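Local atomic coordinates of uncharacterized protein (Exiguobacterium sibiricum, PDB entry 3B77), a protein that is of unknown function but carries a bacterial pleckstrin homology domain joined to a helical region that probably drives its assembly into oligomers. Residues A[17-21]-A[22-26]; A[173-176]-A[177-181]; A[158-161]-A[162-166]; A[10-13]-A[14-17]; A[181-184]-A[185-188]. All blocks are in the same frame, centred on the assembly; numbering follows the deposited sequence.

Along the chain the order is contact 4, contact 1, contact 3, contact 2, contact 5. Contacts 4 and 1 share Ala17 and follow each other in the loop between strands 6-7 and 30-35, centres 11 Å apart. Contacts 3 and 2 both lie on helix 156-178, centres 22 Å apart, with contact 2 at its C-terminal end; contact 5, sharing Lys181 with contact 2, opens helix 184-191. Contact 3 is far out on the helical arm, its centre 51 Å from that of contact 4, against 19 Å for contact 5. Contacts 1, 2, 3 and 5 reach neighbouring subunits; contact 4 does not. The PH domain thus holds contacts 4 and 1, and the region that probably mediates oligomerisation holds 3, 2 and 5.

Contact 1 of 5, residues A[17-21]-A[22-26]; sequences AADDY and VLHED
In the loop that joins strands 6-7 and 30-35 of the PH domain, residues 17-20 take helical backbone angles, and Asp19 O accepts from both Val22 N and His24 NE2. The ring of His24 comes back toward Asp19 and gives its NE2 hydrogen to Asp19 O, 2.9 Å from NE2, with an N-H...O angle of 147°. The donor lies in the carbonyl plane, on a lone pair of the oxygen, while the oxygen sits slightly out of the imidazole plane. Val22 N adds a weak bond to the same Asp19 O at 3.4 Å. The Asp19 side chain crosses that of His24 at about a right angle: with CG anti to the backbone N (chi1 -160°), its carboxylate swings to the imidazole edge, and OD1 comes 3.3 Å from CE1. Carboxylate and ring planes are 59° apart. Val22 CG1 lies over one face of the imidazole, 3.6 Å above its plane and offset toward the rim, and CG2 comes 3.6 Å from Ala18 O. Val22 also packs on Ile30 and Cys42 of the sheet. Leu23, centre of an inverse gamma turn, packs on Lys116 of a neighbouring subunit. Two donors thus meet one carbonyl oxygen, one of them weakly, and the carboxylate beside the ring would probably favour a protonated imidazole.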
loop_
_atom_site.group_PDB
_atom_site.type_symbol
_atom_site.label_atom_id
_atom_site.label_comp_id
_atom_site.label_asym_id
_atom_site.label_seq_id
_atom_site.Cartn_x
_atom_site.Cartn_y
_atom_site.Cartn_z
ATOM N N ALA A 17 49.159 -36.869 30.502
ATOM C CA ALA A 17 49.257 -35.414 30.579
ATOM C C ALA A 17 47.865 -34.761 30.457
ATOM O O ALA A 17 47.565 -33.786 31.138
ATOM C CB ALA A 17 50.210 -34.884 29.502
ATOM N N ALA A 18 47.022 -35.342 29.606
ATOM C CA ALA A 18 45.676 -34.854 29.346
ATOM C C ALA A 18 44.770 -34.790 30.589
ATOM O O ALA A 18 43.899 -33.940 30.664
ATOM C CB ALA A 18 45.031 -35.713 28.265
ATOM N N ASP A 19 44.992 -35.670 31.561
ATOM C CA ASP A 19 44.140 -35.755 32.753
ATOM C C ASP A 19 44.190 -34.480 33.591
ATOM O O ASP A 19 43.255 -34.178 34.312
ATOM C CB ASP A 19 44.558 -36.967 33.604
ATOM C CG ASP A 19 43.469 -37.434 34.588
ATOM O OD1 ASP A 19 42.386 -37.858 34.141
ATOM O OD2 ASP A 19 43.715 -37.450 35.815
ATOM N N ASP A 20 45.280 -33.729 33.489
ATOM C CA ASP A 20 45.409 -32.474 34.226
ATOM C C ASP A 20 44.457 -31.389 33.738
ATOM O O ASP A 20 44.124 -30.459 34.496
ATOM C CB ASP A 20 46.838 -31.960 34.128
ATOM C CG ASP A 20 47.799 -32.785 34.949
ATOM O OD1 ASP A 20 47.429 -33.138 36.092
ATOM O OD2 ASP A 20 48.917 -33.073 34.461
ATOM N N TYR A 21 44.029 -31.513 32.480
ATOM C CA TYR A 21 43.186 -30.515 31.840
ATOM C C TYR A 21 41.739 -30.942 31.784
ATOM O O TYR A 21 40.903 -30.203 31.297
ATOM C CB TYR A 21 43.738 -30.195 30.450
ATOM C CG TYR A 21 45.192 -29.816 30.531
ATOM C CD1 TYR A 21 45.570 -28.543 30.926
ATOM C CD2 TYR A 21 46.193 -30.751 30.282
ATOM C CE1 TYR A 21 46.904 -28.190 31.037
ATOM C CE2 TYR A 21 47.527 -30.407 30.383
ATOM C CZ TYR A 21 47.881 -29.122 30.760
ATOM O OH TYR A 21 49.209 -28.751 30.875
ATOM N N VAL A 22 41.439 -32.126 32.295
ATOM C CA VAL A 22 40.062 -32.601 32.348
ATOM C C VAL A 22 39.403 -31.917 33.523
ATOM O O VAL A 22 40.033 -31.761 34.565
ATOM C CB VAL A 22 39.989 -34.132 32.478
ATOM C CG1 VAL A 22 38.586 -34.577 32.859
ATOM C CG2 VAL A 22 40.417 -34.789 31.164
ATOM N N LEU A 23 38.162 -31.465 33.337
ATOM C CA LEU A 23 37.430 -30.749 34.379
ATOM C C LEU A 23 36.750 -31.741 35.295
ATOM O O LEU A 23 35.530 -31.867 35.312
ATOM C CB LEU A 23 36.403 -29.789 33.778
ATOM C CG LEU A 23 36.941 -28.829 32.722
ATOM C CD1 LEU A 23 35.849 -27.907 32.236
ATOM C CD2 LEU A 23 38.107 -28.049 33.263
ATOM N N HIS A 24 37.560 -32.439 36.076
ATOM C CA HIS A 24 37.060 -33.378 37.069
ATOM C C HIS A 24 36.089 -32.696 38.015
ATOM O O HIS A 24 35.154 -33.325 38.511
ATOM C CB HIS A 24 38.225 -33.943 37.874
ATOM C CG HIS A 24 39.249 -34.626 37.029
ATOM N ND1 HIS A 24 39.031 -35.856 36.445
ATOM C CD2 HIS A 24 40.478 -34.228 36.626
ATOM C CE1 HIS A 24 40.086 -36.191 35.728
ATOM N NE2 HIS A 24 40.980 -35.224 35.823
ATOM N N GLU A 25 36.332 -31.407 38.265
ATOM C CA GLU A 25 35.472 -30.577 39.098
ATOM C C GLU A 25 34.019 -30.550 38.601
ATOM O O GLU A 25 33.091 -30.485 39.402
ATOM C CB GLU A 25 36.029 -29.147 39.171
ATOM C CG GLU A 25 37.356 -28.999 39.956
ATOM C CD GLU A 25 38.638 -29.105 39.106
ATOM O OE1 GLU A 25 38.639 -29.722 38.013
ATOM O OE2 GLU A 25 39.663 -28.555 39.569
ATOM N N ASP A 26 33.833 -30.607 37.283
ATOM C CA ASP A 26 32.498 -30.639 36.677
ATOM C C ASP A 26 32.053 -32.027 36.252
ATOM O O ASP A 26 31.122 -32.152 35.461
ATOM C CB ASP A 26 32.434 -29.714 35.467
ATOM C CG ASP A 26 32.874 -28.317 35.795
ATOM O OD1 ASP A 26 34.091 -28.116 35.974
ATOM O OD2 ASP A 26 32.005 -27.426 35.874
#

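Contact 2 of 5, residues A[173-176]-A[177-181]; sequences GHYY and KWNQK
Helix 156-178 runs through its last turns here, with Lys177 N bonded to Gly173 O at 2.9 Å and Trp178 N to His174 O at 3.0 Å. The rings of His174 and Trp178 lie side by side, pointing the same way. Trp178 NE1 donates to His174 ND1 over 3.1 Å at 153°, the nitrogen of the imidazole lying close to the indole plane; ND1 accepts the indole N-H and so carries no hydrogen in this bond. The rings meet rim to rim, their planes 28° apart. Lys177 CG lies over the centre of one face of the indole of Trp178, 3.9 Å above its plane. Asn179, one turn after Tyr175, folds back: with CG anti to its carbonyl carbon (chi1 -68°), ND2 reaches Tyr175 O at 2.9 Å and stands 3.3 Å above one face of the Tyr175 ring, toward the rim. Asn179 N reaches the same oxygen weakly, at 3.1 Å. Trp178 and His174 also pack on helix 108-146 through Met131 and Ala135, and His174 meets Phe168 of a neighbouring subunit edge-to-face. A side-chain amide returning to a carbonyl four residues back is consistent with the chain leaving helical geometry near the end of helix 156-178, in the YvbH-like oligomerisation region.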
loop_
_atom_site.group_PDB
_atom_site.type_symbol
_atom_site.label_atom_id
_atom_site.label_comp_id
_atom_site.label_asym_id
_atom_site.label_seq_id
_atom_site.Cartn_x
_atom_site.Cartn_y
_atom_site.Cartn_z
ATOM N N GLY A 173 14.642 -23.452 26.520
ATOM C CA GLY A 173 14.464 -24.892 26.706
ATOM C C GLY A 173 14.958 -25.619 25.480
ATOM O O GLY A 173 15.711 -26.538 25.579
ATOM N N HIS A 174 14.575 -25.156 24.313
ATOM C CA HIS A 174 14.937 -25.815 23.090
ATOM C C HIS A 174 16.422 -25.691 22.783
ATOM O O HIS A 174 17.023 -26.666 22.326
ATOM C CB HIS A 174 14.055 -25.326 21.920
ATOM C CG HIS A 174 12.654 -25.892 21.948
ATOM N ND1 HIS A 174 12.335 -27.097 21.370
ATOM C CD2 HIS A 174 11.509 -25.438 22.515
ATOM C CE1 HIS A 174 11.054 -27.358 21.561
ATOM N NE2 HIS A 174 10.528 -26.366 22.256
ATOM N N TYR A 175 17.012 -24.524 23.069
ATOM C CA TYR A 175 18.445 -24.326 22.902
ATOM C C TYR A 175 19.222 -25.393 23.695
ATOM O O TYR A 175 20.094 -26.049 23.168
ATOM C CB TYR A 175 18.875 -22.905 23.332
ATOM C CG TYR A 175 20.362 -22.624 23.074
ATOM C CD1 TYR A 175 20.822 -22.320 21.810
ATOM C CD2 TYR A 175 21.286 -22.676 24.118
ATOM C CE1 TYR A 175 22.186 -22.085 21.579
ATOM C CE2 TYR A 175 22.611 -22.450 23.926
ATOM C CZ TYR A 175 23.078 -22.152 22.638
ATOM O OH TYR A 175 24.421 -21.923 22.401
ATOM N N TYR A 176 18.877 -25.577 24.962
ATOM C CA TYR A 176 19.579 -26.543 25.791
ATOM C C TYR A 176 19.193 -27.985 25.522
ATOM O O TYR A 176 19.969 -28.898 25.786
ATOM C CB TYR A 176 19.405 -26.212 27.269
ATOM C CG TYR A 176 20.123 -24.941 27.682
ATOM C CD1 TYR A 176 21.410 -24.646 27.167
ATOM C CD2 TYR A 176 19.549 -24.044 28.623
ATOM C CE1 TYR A 176 22.102 -23.495 27.525
ATOM C CE2 TYR A 176 20.253 -22.869 29.005
ATOM C CZ TYR A 176 21.541 -22.612 28.420
ATOM O OH TYR A 176 22.310 -21.511 28.724
ATOM N N LYS A 177 18.007 -28.218 24.995
ATOM C CA LYS A 177 17.636 -29.588 24.651
ATOM C C LYS A 177 18.335 -30.117 23.406
ATOM O O LYS A 177 18.749 -31.267 23.391
ATOM C CB LYS A 177 16.147 -29.680 24.427
ATOM C CG LYS A 177 15.649 -31.087 24.258
ATOM C CD LYS A 177 14.141 -31.146 24.465
ATOM C CE LYS A 177 13.617 -32.576 24.393
ATOM N NZ LYS A 177 12.144 -32.721 24.674
ATOM N N TRP A 178 18.444 -29.293 22.365
ATOM C CA TRP A 178 18.944 -29.748 21.099
ATOM C C TRP A 178 20.417 -29.394 20.870
ATOM O O TRP A 178 20.950 -29.734 19.826
ATOM C CB TRP A 178 18.069 -29.222 19.945
ATOM C CG TRP A 178 16.628 -29.491 20.141
ATOM C CD1 TRP A 178 15.641 -28.580 20.347
ATOM C CD2 TRP A 178 16.013 -30.771 20.256
ATOM N NE1 TRP A 178 14.430 -29.216 20.571
ATOM C CE2 TRP A 178 14.637 -30.561 20.516
ATOM C CE3 TRP A 178 16.495 -32.073 20.174
ATOM C CZ2 TRP A 178 13.738 -31.596 20.644
ATOM C CZ3 TRP A 178 15.605 -33.108 20.310
ATOM C CH2 TRP A 178 14.232 -32.868 20.563
ATOM N N ASN A 179 21.042 -28.686 21.812
ATOM C CA ASN A 179 22.498 -28.516 21.868
ATOM C C ASN A 179 22.970 -29.170 23.149
ATOM O O ASN A 179 23.521 -28.488 24.013
ATOM C CB ASN A 179 22.916 -27.056 21.950
ATOM C CG ASN A 179 22.618 -26.303 20.721
ATOM O OD1 ASN A 179 23.247 -26.508 19.683
ATOM N ND2 ASN A 179 21.702 -25.358 20.839
ATOM N N GLN A 180 22.767 -30.477 23.286
ATOM C CA GLN A 180 23.156 -31.155 24.518
ATOM C C GLN A 180 24.668 -31.102 24.772
ATOM O O GLN A 180 25.488 -31.056 23.849
ATOM C CB GLN A 180 22.582 -32.564 24.582
ATOM C CG GLN A 180 23.334 -33.676 23.922
ATOM C CD GLN A 180 22.557 -35.035 24.010
ATOM O OE1 GLN A 180 21.343 -35.107 23.714
ATOM N NE2 GLN A 180 23.261 -36.104 24.409
ATOM N N LYS A 181 25.027 -31.063 26.042
ATOM C CA LYS A 181 26.423 -30.912 26.434
ATOM C C LYS A 181 27.148 -32.242 26.594
ATOM O O LYS A 181 28.307 -32.380 26.195
ATOM C CB LYS A 181 26.501 -30.097 27.742
ATOM C CG LYS A 181 26.426 -28.608 27.477
ATOM C CD LYS A 181 26.002 -27.773 28.665
ATOM C CE LYS A 181 26.446 -26.286 28.461
ATOM N NZ LYS A 181 26.440 -25.824 27.005
#

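Contact 3 of 5, residues A[158-161]-A[162-166]; sequences QTFK and DLSQE
Ser164 and Phe160 meet one turn apart on helix 156-178, in the YvbH-like oligomerisation region. The hydroxyl OG donates to Phe160 O at 2.6 Å, and the amide Ser164 N donates to the same oxygen at 3.2 Å; the two arrive from opposite faces of the carbonyl plane. With OG anti to its own carbonyl carbon (chi1 -46°), the hydroxyl is turned back along the helix toward the preceding turn. It also stands over the centre of one face of the Phe160 ring, 4.2 Å above the plane. On another side of the helix, Asp162 N bonds to Gln158 O at 2.9 Å, nearly straight, and the side chains of Gln158 and Asp162 cross at a slant. The Gln158 chain bends at chi2 (59°), which brings its amide to the carboxylate, and the amide and carboxylate planes stand 76° apart. Further along, Gln165 N bonds to Lys161 O. Outward, Ser164 OG is bonded to Ser142 OG of a neighbouring subunit, and Phe160 packs on Leu139 of that same subunit, while Leu163 touches Phe160 of a third. The buried hydroxyl therefore joins its own helix to another chain. At the Gln158 end, NE2 lies 3.2 Å from Asp162 OD1, and Gln158 CG is 3.6 Å from Asp162 OD2.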
loop_
_atom_site.group_PDB
_atom_site.type_symbol
_atom_site.label_atom_id
_atom_site.label_comp_id
_atom_site.label_asym_id
_atom_site.label_seq_id
_atom_site.Cartn_x
_atom_site.Cartn_y
_atom_site.Cartn_z
ATOM N N GLN A 158 0.531 -7.914 33.134
ATOM C CA GLN A 158 0.786 -9.293 33.604
ATOM C C GLN A 158 0.861 -10.268 32.433
ATOM O O GLN A 158 1.722 -11.151 32.386
ATOM C CB GLN A 158 -0.318 -9.785 34.576
ATOM C CG GLN A 158 0.050 -11.070 35.310
ATOM C CD GLN A 158 1.344 -10.902 36.136
ATOM O OE1 GLN A 158 1.692 -9.789 36.540
ATOM N NE2 GLN A 158 2.076 -11.998 36.357
ATOM N N THR A 159 -0.089 -10.113 31.514
ATOM C CA THR A 159 -0.165 -10.919 30.329
ATOM C C THR A 159 1.093 -10.622 29.495
ATOM O O THR A 159 1.666 -11.543 28.971
ATOM C CB THR A 159 -1.437 -10.637 29.514
ATOM O OG1 THR A 159 -2.606 -11.042 30.236
ATOM C CG2 THR A 159 -1.425 -11.412 28.273
ATOM N N PHE A 160 1.520 -9.368 29.438
ATOM C CA PHE A 160 2.748 -8.961 28.673
ATOM C C PHE A 160 3.996 -9.589 29.268
ATOM O O PHE A 160 4.797 -10.098 28.571
ATOM C CB PHE A 160 2.859 -7.437 28.635
ATOM C CG PHE A 160 4.150 -6.916 28.071
ATOM C CD1 PHE A 160 4.431 -6.984 26.722
ATOM C CD2 PHE A 160 5.062 -6.298 28.887
ATOM C CE1 PHE A 160 5.625 -6.469 26.211
ATOM C CE2 PHE A 160 6.270 -5.816 28.375
ATOM C CZ PHE A 160 6.524 -5.880 27.027
ATOM N N LYS A 161 4.068 -9.634 30.599
ATOM C CA LYS A 161 5.178 -10.266 31.333
ATOM C C LYS A 161 5.262 -11.765 31.043
ATOM O O LYS A 161 6.323 -12.291 30.588
ATOM C CB LYS A 161 4.926 -10.068 32.850
ATOM C CG LYS A 161 6.037 -10.569 33.802
ATOM C CD LYS A 161 5.611 -10.264 35.261
ATOM C CE LYS A 161 6.698 -10.656 36.250
ATOM N NZ LYS A 161 6.180 -10.429 37.607
ATOM N N ASP A 162 4.139 -12.432 31.404
ATOM C CA ASP A 162 3.963 -13.887 31.257
ATOM C C ASP A 162 4.251 -14.342 29.782
ATOM O O ASP A 162 4.743 -15.443 29.546
ATOM C CB ASP A 162 2.538 -14.284 31.664
ATOM C CG ASP A 162 2.220 -14.090 33.200
ATOM O OD1 ASP A 162 3.106 -13.971 34.078
ATOM O OD2 ASP A 162 1.019 -14.091 33.541
ATOM N N LEU A 163 3.980 -13.486 28.795
ATOM C CA LEU A 163 4.110 -13.862 27.390
ATOM C C LEU A 163 5.560 -13.785 26.965
ATOM O O LEU A 163 6.073 -14.589 26.166
ATOM C CB LEU A 163 3.227 -12.899 26.596
ATOM C CG LEU A 163 2.925 -13.101 25.107
ATOM C CD1 LEU A 163 2.909 -14.558 24.663
ATOM C CD2 LEU A 163 1.627 -12.365 24.764
ATOM N N SER A 164 6.236 -12.797 27.522
ATOM C CA SER A 164 7.652 -12.634 27.351
ATOM C C SER A 164 8.379 -13.842 27.949
ATOM O O SER A 164 9.327 -14.351 27.351
ATOM C CB SER A 164 8.086 -11.306 27.997
ATOM O OG SER A 164 7.196 -10.223 27.646
ATOM N N GLN A 165 7.898 -14.321 29.102
ATOM C CA GLN A 165 8.506 -15.474 29.756
ATOM C C GLN A 165 8.321 -16.720 28.902
ATOM O O GLN A 165 9.311 -17.307 28.471
ATOM C CB GLN A 165 7.932 -15.735 31.167
ATOM C CG GLN A 165 8.897 -16.652 31.957
ATOM C CD GLN A 165 10.224 -15.958 32.269
ATOM O OE1 GLN A 165 10.242 -14.928 32.967
ATOM N NE2 GLN A 165 11.333 -16.478 31.713
ATOM N N GLU A 166 7.059 -17.104 28.630
ATOM C CA GLU A 166 6.801 -18.238 27.720
ATOM C C GLU A 166 7.760 -18.187 26.511
ATOM O O GLU A 166 8.461 -19.134 26.221
ATOM C CB GLU A 166 5.368 -18.263 27.221
ATOM C CG GLU A 166 4.335 -18.623 28.272
ATOM C CD GLU A 166 4.675 -19.854 29.086
ATOM O OE1 GLU A 166 5.283 -20.841 28.600
ATOM O OE2 GLU A 166 4.339 -19.796 30.260
#

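Contact 4 of 5, residues A[10-13]-A[14-17]; sequences PDDF and DKAA
The side chains of Asp12 and Lys15 lean across each other at an angle, the lysine chain running past the carboxylate with CD and CE beside OD1. Only at its last torsion does it bend (chi4 60°), and this turns NZ onto Asp12 OD1 in a 3.1 Å salt bridge. OD1 meets NZ with its anti lone pair, the one away from the other carboxylate oxygen. The same ammonium group lies 3.0 Å from Asp11 O in a weak hydrogen bond, and Asp14 OD1 adds a long ion pair at 3.8 Å, so Asp12, Asp14 and Lys15 form a small network at the surface. Asp12, with a lesser share from the more distant Asp14, would probably stabilise the charge of the lysine. The Phe13 ring packs elsewhere: Pro10 CA lies over its centre, 3.4 Å above the plane, and the side chain packs on Ile30 and Leu33 of strand 30-35. Ala16 CB lies 3.3 Å from Phe13 O and also touches Leu33. The backbone between them is closed by Ala16 N, which donates to Phe13 O at 3.0 Å from well above the carbonyl plane. That bond completes a type I beta turn from Phe13 to Ala16, with charged side chains outward and Phe13 and Ala16 set against the antiparallel sheet of the PH domain.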
loop_
_atom_site.group_PDB
_atom_site.type_symbol
_atom_site.label_atom_id
_atom_site.label_comp_id
_atom_site.label_asym_id
_atom_site.label_seq_id
_atom_site.Cartn_x
_atom_site.Cartn_y
_atom_site.Cartn_z
ATOM N N PRO A 10 42.214 -47.500 30.287
ATOM C CA PRO A 10 41.611 -46.740 31.389
ATOM C C PRO A 10 42.404 -46.639 32.693
ATOM O O PRO A 10 42.304 -45.631 33.394
ATOM C CB PRO A 10 40.312 -47.495 31.652
ATOM C CG PRO A 10 39.941 -48.067 30.345
ATOM C CD PRO A 10 41.208 -48.309 29.582
ATOM N N ASP A 11 43.148 -47.684 33.032
ATOM C CA ASP A 11 43.970 -47.688 34.248
ATOM C C ASP A 11 45.069 -46.645 34.216
ATOM O O ASP A 11 45.516 -46.187 35.274
ATOM C CB ASP A 11 44.636 -49.045 34.459
ATOM C CG ASP A 11 43.651 -50.161 34.646
ATOM O OD1 ASP A 11 42.437 -49.887 34.752
ATOM O OD2 ASP A 11 44.098 -51.323 34.673
ATOM N N ASP A 12 45.501 -46.287 33.007
ATOM C CA ASP A 12 46.564 -45.310 32.807
ATOM C C ASP A 12 46.073 -43.928 32.377
ATOM O O ASP A 12 46.863 -43.128 31.873
ATOM C CB ASP A 12 47.549 -45.827 31.762
ATOM C CG ASP A 12 48.198 -47.134 32.162
ATOM O OD1 ASP A 12 48.377 -47.377 33.371
ATOM O OD2 ASP A 12 48.544 -47.918 31.257
ATOM N N PHE A 13 44.788 -43.641 32.574
ATOM C CA PHE A 13 44.256 -42.331 32.204
ATOM C C PHE A 13 44.815 -41.273 33.115
ATOM O O PHE A 13 45.254 -40.233 32.631
ATOM C CB PHE A 13 42.721 -42.262 32.232
ATOM C CG PHE A 13 42.040 -42.948 31.074
ATOM C CD1 PHE A 13 42.703 -43.213 29.882
ATOM C CD2 PHE A 13 40.692 -43.255 31.156
ATOM C CE1 PHE A 13 42.047 -43.832 28.830
ATOM C CE2 PHE A 13 40.026 -43.860 30.095
ATOM C CZ PHE A 13 40.708 -44.157 28.940
ATOM N N ASP A 14 44.807 -41.544 34.422
ATOM C CA ASP A 14 45.329 -40.592 35.421
ATOM C C ASP A 14 46.832 -40.304 35.314
ATOM O O ASP A 14 47.296 -39.296 35.832
ATOM C CB ASP A 14 44.948 -41.007 36.843
ATOM C CG ASP A 14 45.335 -42.428 37.166
ATOM O OD1 ASP A 14 46.260 -42.977 36.520
ATOM O OD2 ASP A 14 44.704 -42.999 38.081
ATOM N N LYS A 15 47.567 -41.164 34.618
ATOM C CA LYS A 15 48.989 -40.978 34.367
ATOM C C LYS A 15 49.262 -40.148 33.115
ATOM O O LYS A 15 50.414 -39.857 32.811
ATOM C CB LYS A 15 49.666 -42.340 34.159
ATOM C CG LYS A 15 49.473 -43.363 35.278
ATOM C CD LYS A 15 50.110 -44.713 34.893
ATOM C CE LYS A 15 49.860 -45.805 35.938
ATOM N NZ LYS A 15 48.413 -46.089 36.160
ATOM N N ALA A 16 48.217 -39.800 32.369
ATOM C CA ALA A 16 48.371 -39.060 31.110
ATOM C C ALA A 16 48.402 -37.568 31.341
ATOM O O ALA A 16 47.743 -37.060 32.248
ATOM C CB ALA A 16 47.242 -39.408 30.165
ATOM N N ALA A 17 49.159 -36.869 30.502
ATOM C CA ALA A 17 49.257 -35.414 30.579
ATOM C C ALA A 17 47.865 -34.761 30.457
ATOM O O ALA A 17 47.565 -33.786 31.138
ATOM C CB ALA A 17 50.210 -34.884 29.502
#

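Contact 5 of 5, residues A[181-184]-A[185-188]; sequences KDFG and SFYE
Phe183 and Phe186 both hold CG anti to the carbonyl carbon (chi1 -74° and -69°), and this brings their rings together obliquely, CD1 to CD1 at 3.7 Å. The planes stand 59° apart. Phe183 is the N-cap of helix 184-191: its O takes a weak bond from Phe186 N at 3.2 Å, and Tyr187 CD2 lies 3.5 Å from the same oxygen. Glu188 N bonds to Gly184 O at 2.8 Å, nearly straight, as the first full helical turn. Before the cap, Asp182 OD1 accepts from Gly184 N at 2.8 Å in an Asx turn, and a water bonded to Ser185 N also donates weakly to Asp182 O. Phe183 packs on Gln125 and Tyr187 on Ala117, Leu118 and Ile121, all of helix 108-146, while the Tyr187 hydroxyl bonds with that of Tyr68. Backbone bonds from Phe183 to Asn45 tie the start of helix 184-191 to the turn between strands 39-44 and 47-52.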
loop_
_atom_site.group_PDB
_atom_site.type_symbol
_atom_site.label_atom_id
_atom_site.label_comp_id
_atom_site.label_asym_id
_atom_site.label_seq_id
_atom_site.Cartn_x
_atom_site.Cartn_y
_atom_site.Cartn_z
ATOM N N LYS A 181 25.027 -31.063 26.042
ATOM C CA LYS A 181 26.423 -30.912 26.434
ATOM C C LYS A 181 27.148 -32.242 26.594
ATOM O O LYS A 181 28.307 -32.380 26.195
ATOM C CB LYS A 181 26.501 -30.097 27.742
ATOM C CG LYS A 181 26.426 -28.608 27.477
ATOM C CD LYS A 181 26.002 -27.773 28.665
ATOM C CE LYS A 181 26.446 -26.286 28.461
ATOM N NZ LYS A 181 26.440 -25.824 27.005
ATOM N N ASP A 182 26.422 -33.208 27.146
ATOM C CA ASP A 182 26.964 -34.476 27.559
ATOM C C ASP A 182 26.598 -35.642 26.615
ATOM O O ASP A 182 25.433 -35.886 26.305
ATOM C CB ASP A 182 26.446 -34.761 28.973
ATOM C CG ASP A 182 27.257 -35.761 29.695
ATOM O OD1 ASP A 182 27.824 -36.668 29.072
ATOM O OD2 ASP A 182 27.318 -35.642 30.915
ATOM N N PHE A 183 27.627 -36.380 26.216
ATOM C CA PHE A 183 27.519 -37.493 25.303
ATOM C C PHE A 183 28.245 -38.690 25.893
ATOM O O PHE A 183 28.753 -39.552 25.158
ATOM C CB PHE A 183 28.144 -37.101 23.960
ATOM C CG PHE A 183 27.303 -36.135 23.152
ATOM C CD1 PHE A 183 26.287 -36.598 22.342
ATOM C CD2 PHE A 183 27.548 -34.767 23.192
ATOM C CE1 PHE A 183 25.528 -35.731 21.623
ATOM C CE2 PHE A 183 26.792 -33.893 22.440
ATOM C CZ PHE A 183 25.784 -34.379 21.659
ATOM N N GLY A 184 28.303 -38.749 27.220
ATOM C CA GLY A 184 28.939 -39.872 27.883
ATOM C C GLY A 184 28.285 -41.198 27.522
ATOM O O GLY A 184 28.969 -42.177 27.229
ATOM N N SER A 185 26.959 -41.215 27.501
ATOM C CA SER A 185 26.204 -42.431 27.249
ATOM C C SER A 185 26.509 -42.984 25.874
ATOM O O SER A 185 26.407 -44.185 25.645
ATOM C CB SER A 185 24.709 -42.189 27.409
ATOM O OG SER A 185 24.277 -41.090 26.634
ATOM N N PHE A 186 26.914 -42.117 24.962
ATOM C CA PHE A 186 27.301 -42.570 23.638
ATOM C C PHE A 186 28.638 -43.333 23.636
ATOM O O PHE A 186 28.788 -44.297 22.905
ATOM C CB PHE A 186 27.345 -41.400 22.658
ATOM C CG PHE A 186 26.004 -40.841 22.355
ATOM C CD1 PHE A 186 25.363 -40.027 23.252
ATOM C CD2 PHE A 186 25.368 -41.147 21.182
ATOM C CE1 PHE A 186 24.119 -39.529 22.968
ATOM C CE2 PHE A 186 24.125 -40.642 20.909
ATOM C CZ PHE A 186 23.505 -39.844 21.797
ATOM N N TYR A 187 29.607 -42.888 24.424
ATOM C CA TYR A 187 30.855 -43.628 24.568
ATOM C C TYR A 187 30.614 -44.867 25.420
ATOM O O TYR A 187 31.158 -45.926 25.163
ATOM C CB TYR A 187 31.921 -42.772 25.220
ATOM C CG TYR A 187 32.423 -41.646 24.363
ATOM C CD1 TYR A 187 33.226 -41.908 23.266
ATOM C CD2 TYR A 187 32.120 -40.332 24.649
ATOM C CE1 TYR A 187 33.694 -40.902 22.460
ATOM C CE2 TYR A 187 32.602 -39.302 23.848
ATOM C CZ TYR A 187 33.388 -39.593 22.745
ATOM O OH TYR A 187 33.874 -38.593 21.895
ATOM N N GLU A 188 29.789 -44.726 26.444
ATOM C CA GLU A 188 29.440 -45.837 27.326
ATOM C C GLU A 188 28.847 -46.983 26.526
ATOM O O GLU A 188 29.166 -48.130 26.775
ATOM C CB GLU A 188 28.435 -45.357 28.380
ATOM C CG GLU A 188 28.635 -45.922 29.782
ATOM C CD GLU A 188 28.278 -44.895 30.886
ATOM O OE1 GLU A 188 27.487 -43.940 30.636
ATOM O OE2 GLU A 188 28.821 -45.038 32.003
HETATM O O HOH W 1 25.350 -38.407 27.878
#